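PDB 4N7B: 4-hydroxy-3-methylbut-2-enyl diphosphate reductase, apicoplast from Plasmodium falciparum, which reduces 4-hydroxy-3-methylbut-2-enyl diphosphate to isopentenyl and dimethylallyl diphosphate at an iron-sulfur cluster, the last step of isoprenoid precursor synthesis in the apicoplast. Local coordinates for residues Gly294-Ile299 with Glu345-Tyr350. Numbering follows the deposited sequence.
Sequences GISPQI and EVIGTY
Ser-296 lies against Gly-348 with their CA atoms 4.2 Å apart. Gly-348 has no side chain, so its CA can lie directly against the backbone of the extended residues 295-296. The CB of Ser-296 lies alongside the helix, 4.5 Å from the CA of Gly-348, and OG comes closer. The chi1 of -59° sets OG beside the backbone N and opposite the carbonyl carbon, which brings OG of Ser-296 over the Gly-348 CA at 3.7 Å. At the tip, OG also passes the CG2 of Ile-347 at 4.1 Å. The carbonyl O of Ile-347 is 3.9 Å from OG, too long for a bond. The hydroxyl instead accepts a hydrogen bond from ND2 of Asn-351, just past the helix. Pro-297 adds a light touch, its CD 4.2 Å from the O of Gly-348. The side chain of Ile-295 starts away from the helix, and only its backbone takes part. The contact is therefore van der Waals packing of a loop on a helix.

It lies next to His-293 and His-343, which probably bind the diphosphate substrate. Glu-345, the probable proton donor, hydrogen-bonds through OE1 to OG1 of Thr-383, a residue of the iron-sulfur pocket. The loop connects strand 287-290 to helix 297-305. Helix 344-350 follows strand 334-338 and precedes strand 357-360. It packs on their sheet through Val-346, which touches Leu-337 and Ile-359, and on helix 316-329 through Thr-349, so the contact joins the two four-stranded units.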
ATOM      1  N   GLY A 294       4.924  -7.526  -2.714  1.00 33.62           N
ATOM      2  CA  GLY A 294       5.568  -8.277  -3.764  1.00 38.99           C
ATOM      3  C   GLY A 294       7.063  -8.434  -3.551  1.00 42.41           C
ATOM      4  O   GLY A 294       7.659  -7.875  -2.622  1.00 42.47           O
ATOM      5  N   ILE A 295       7.676  -9.188  -4.452  1.00 38.30           N
ATOM      6  CA  ILE A 295       9.046  -9.612  -4.269  1.00 42.75           C
ATOM      7  C   ILE A 295       9.761  -9.688  -5.612  1.00 44.31           C
ATOM      8  O   ILE A 295       9.121  -9.827  -6.657  1.00 41.13           O
ATOM      9  CB  ILE A 295       9.098 -10.995  -3.558  1.00 51.89           C
ATOM     10  CG1 ILE A 295      10.520 -11.296  -3.082  1.00 58.38           C
ATOM     11  CG2 ILE A 295       8.576 -12.122  -4.474  1.00 48.65           C
ATOM     12  CD1 ILE A 295      10.970 -10.414  -1.937  1.00 59.17           C
ATOM     13  N   SER A 296      11.086  -9.574  -5.583  1.00 45.27           N
ATOM     14  CA  SER A 296      11.890  -9.740  -6.785  1.00 46.11           C
ATOM     15  C   SER A 296      11.930 -11.226  -7.175  1.00 48.08           C
ATOM     16  O   SER A 296      12.016 -12.096  -6.307  1.00 50.08           O
ATOM     17  CB  SER A 296      13.314  -9.210  -6.556  1.00 50.53           C
ATOM     18  OG  SER A 296      13.304  -7.834  -6.208  1.00 47.88           O
ATOM     19  N   PRO A 297      11.842 -11.523  -8.481  1.00 48.77           N
ATOM     20  CA  PRO A 297      11.855 -12.902  -8.997  1.00 52.66           C
ATOM     21  C   PRO A 297      13.079 -13.677  -8.524  1.00 53.44           C
ATOM     22  O   PRO A 297      13.015 -14.882  -8.289  1.00 54.83           O
ATOM     23  CB  PRO A 297      11.928 -12.719 -10.515  1.00 48.64           C
ATOM     24  CG  PRO A 297      11.450 -11.325 -10.776  1.00 52.90           C
ATOM     25  CD  PRO A 297      11.732 -10.518  -9.552  1.00 49.47           C
ATOM     26  N   GLN A 298      14.192 -12.967  -8.397  1.00 57.13           N
ATOM     27  CA  GLN A 298      15.467 -13.561  -8.001  1.00 60.18           C
ATOM     28  C   GLN A 298      15.360 -14.198  -6.619  1.00 61.99           C
ATOM     29  O   GLN A 298      15.911 -15.267  -6.369  1.00 63.05           O
ATOM     30  CB  GLN A 298      16.552 -12.485  -7.995  1.00 55.21           C
ATOM     31  CG  GLN A 298      16.866 -11.898  -9.374  1.00 59.23           C
ATOM     32  CD  GLN A 298      15.896 -10.804  -9.810  1.00 59.81           C
ATOM     33  OE1 GLN A 298      14.925 -10.509  -9.122  1.00 61.27           O
ATOM     34  NE2 GLN A 298      16.160 -10.202 -10.963  1.00 60.05           N
ATOM     35  N   ILE A 299      14.648 -13.527  -5.720  1.00 59.29           N
ATOM     36  CA  ILE A 299      14.442 -14.049  -4.376  1.00 56.87           C
ATOM     37  C   ILE A 299      13.764 -15.409  -4.445  1.00 55.77           C
ATOM     38  O   ILE A 299      14.054 -16.303  -3.645  1.00 58.60           O
ATOM     39  CB  ILE A 299      13.572 -13.111  -3.538  1.00 56.46           C
ATOM     40  CG1 ILE A 299      14.222 -11.728  -3.456  1.00 59.48           C
ATOM     41  CG2 ILE A 299      13.367 -13.679  -2.152  1.00 55.68           C
ATOM     42  CD1 ILE A 299      15.618 -11.755  -2.899  1.00 66.98           C
ATOM     43  N   GLU A 345       8.001  -2.338  -2.966  1.00 32.85           N
ATOM     44  CA  GLU A 345       7.137  -2.617  -4.105  1.00 34.37           C
ATOM     45  C   GLU A 345       7.769  -2.258  -5.439  1.00 34.95           C
ATOM     46  O   GLU A 345       7.659  -3.001  -6.419  1.00 34.20           O
ATOM     47  CB  GLU A 345       5.798  -1.887  -3.995  1.00 32.22           C
ATOM     48  CG  GLU A 345       4.895  -2.209  -5.176  1.00 34.83           C
ATOM     49  CD  GLU A 345       3.725  -1.279  -5.288  1.00 41.52           C
ATOM     50  OE1 GLU A 345       3.081  -0.981  -4.244  1.00 39.23           O
ATOM     51  OE2 GLU A 345       3.453  -0.841  -6.434  1.00 38.83           O
ATOM     52  N   VAL A 346       8.399  -1.100  -5.484  1.00 37.01           N
ATOM     53  CA  VAL A 346       8.997  -0.610  -6.718  1.00 35.96           C
ATOM     54  C   VAL A 346      10.196  -1.461  -7.096  1.00 36.21           C
ATOM     55  O   VAL A 346      10.386  -1.813  -8.261  1.00 31.40           O
ATOM     56  CB  VAL A 346       9.415   0.844  -6.566  1.00 33.32           C
ATOM     57  CG1 VAL A 346      10.250   1.298  -7.761  1.00 35.08           C
ATOM     58  CG2 VAL A 346       8.174   1.727  -6.386  1.00 29.84           C
ATOM     59  N   ILE A 347      10.997  -1.812  -6.104  1.00 34.93           N
ATOM     60  CA  ILE A 347      12.158  -2.664  -6.338  1.00 34.65           C
ATOM     61  C   ILE A 347      11.726  -4.010  -6.902  1.00 39.65           C
ATOM     62  O   ILE A 347      12.290  -4.484  -7.886  1.00 37.01           O
ATOM     63  CB  ILE A 347      12.938  -2.850  -5.038  1.00 40.27           C
ATOM     64  CG1 ILE A 347      13.622  -1.532  -4.662  1.00 42.33           C
ATOM     65  CG2 ILE A 347      13.978  -3.967  -5.164  1.00 40.67           C
ATOM     66  CD1 ILE A 347      14.121  -1.501  -3.216  1.00 42.40           C
ATOM     67  N   GLY A 348      10.704  -4.614  -6.291  1.00 37.40           N
ATOM     68  CA  GLY A 348      10.203  -5.907  -6.727  1.00 35.93           C
ATOM     69  C   GLY A 348       9.701  -5.884  -8.162  1.00 38.08           C
ATOM     70  O   GLY A 348       9.988  -6.783  -8.942  1.00 38.07           O
ATOM     71  N   THR A 349       8.946  -4.851  -8.513  1.00 42.47           N
ATOM     72  CA  THR A 349       8.434  -4.697  -9.872  1.00 40.16           C
ATOM     73  C   THR A 349       9.569  -4.463 -10.874  1.00 37.72           C
ATOM     74  O   THR A 349       9.600  -5.041 -11.959  1.00 34.63           O
ATOM     75  CB  THR A 349       7.479  -3.498  -9.955  1.00 36.58           C
ATOM     76  OG1 THR A 349       6.304  -3.772  -9.182  1.00 35.32           O
ATOM     77  CG2 THR A 349       7.091  -3.230 -11.408  1.00 33.29           C
ATOM     78  N   TYR A 350      10.499  -3.591 -10.499  1.00 36.93           N
ATOM     79  CA  TYR A 350      11.657  -3.291 -11.327  1.00 35.99           C
ATOM     80  C   TYR A 350      12.359  -4.583 -11.727  1.00 38.27           C
ATOM     81  O   TYR A 350      12.709  -4.782 -12.884  1.00 36.29           O
ATOM     82  CB  TYR A 350      12.626  -2.375 -10.564  1.00 41.09           C
ATOM     83  CG  TYR A 350      13.915  -2.051 -11.319  1.00 36.11           C
ATOM     84  CD1 TYR A 350      13.976  -1.010 -12.239  1.00 40.71           C
ATOM     85  CD2 TYR A 350      15.062  -2.806 -11.125  1.00 39.83           C
ATOM     86  CE1 TYR A 350      15.149  -0.732 -12.943  1.00 41.22           C
ATOM     87  CE2 TYR A 350      16.241  -2.525 -11.819  1.00 47.54           C
ATOM     88  CZ  TYR A 350      16.275  -1.488 -12.720  1.00 43.79           C
ATOM     89  OH  TYR A 350      17.445  -1.217 -13.397  1.00 48.23           O
TER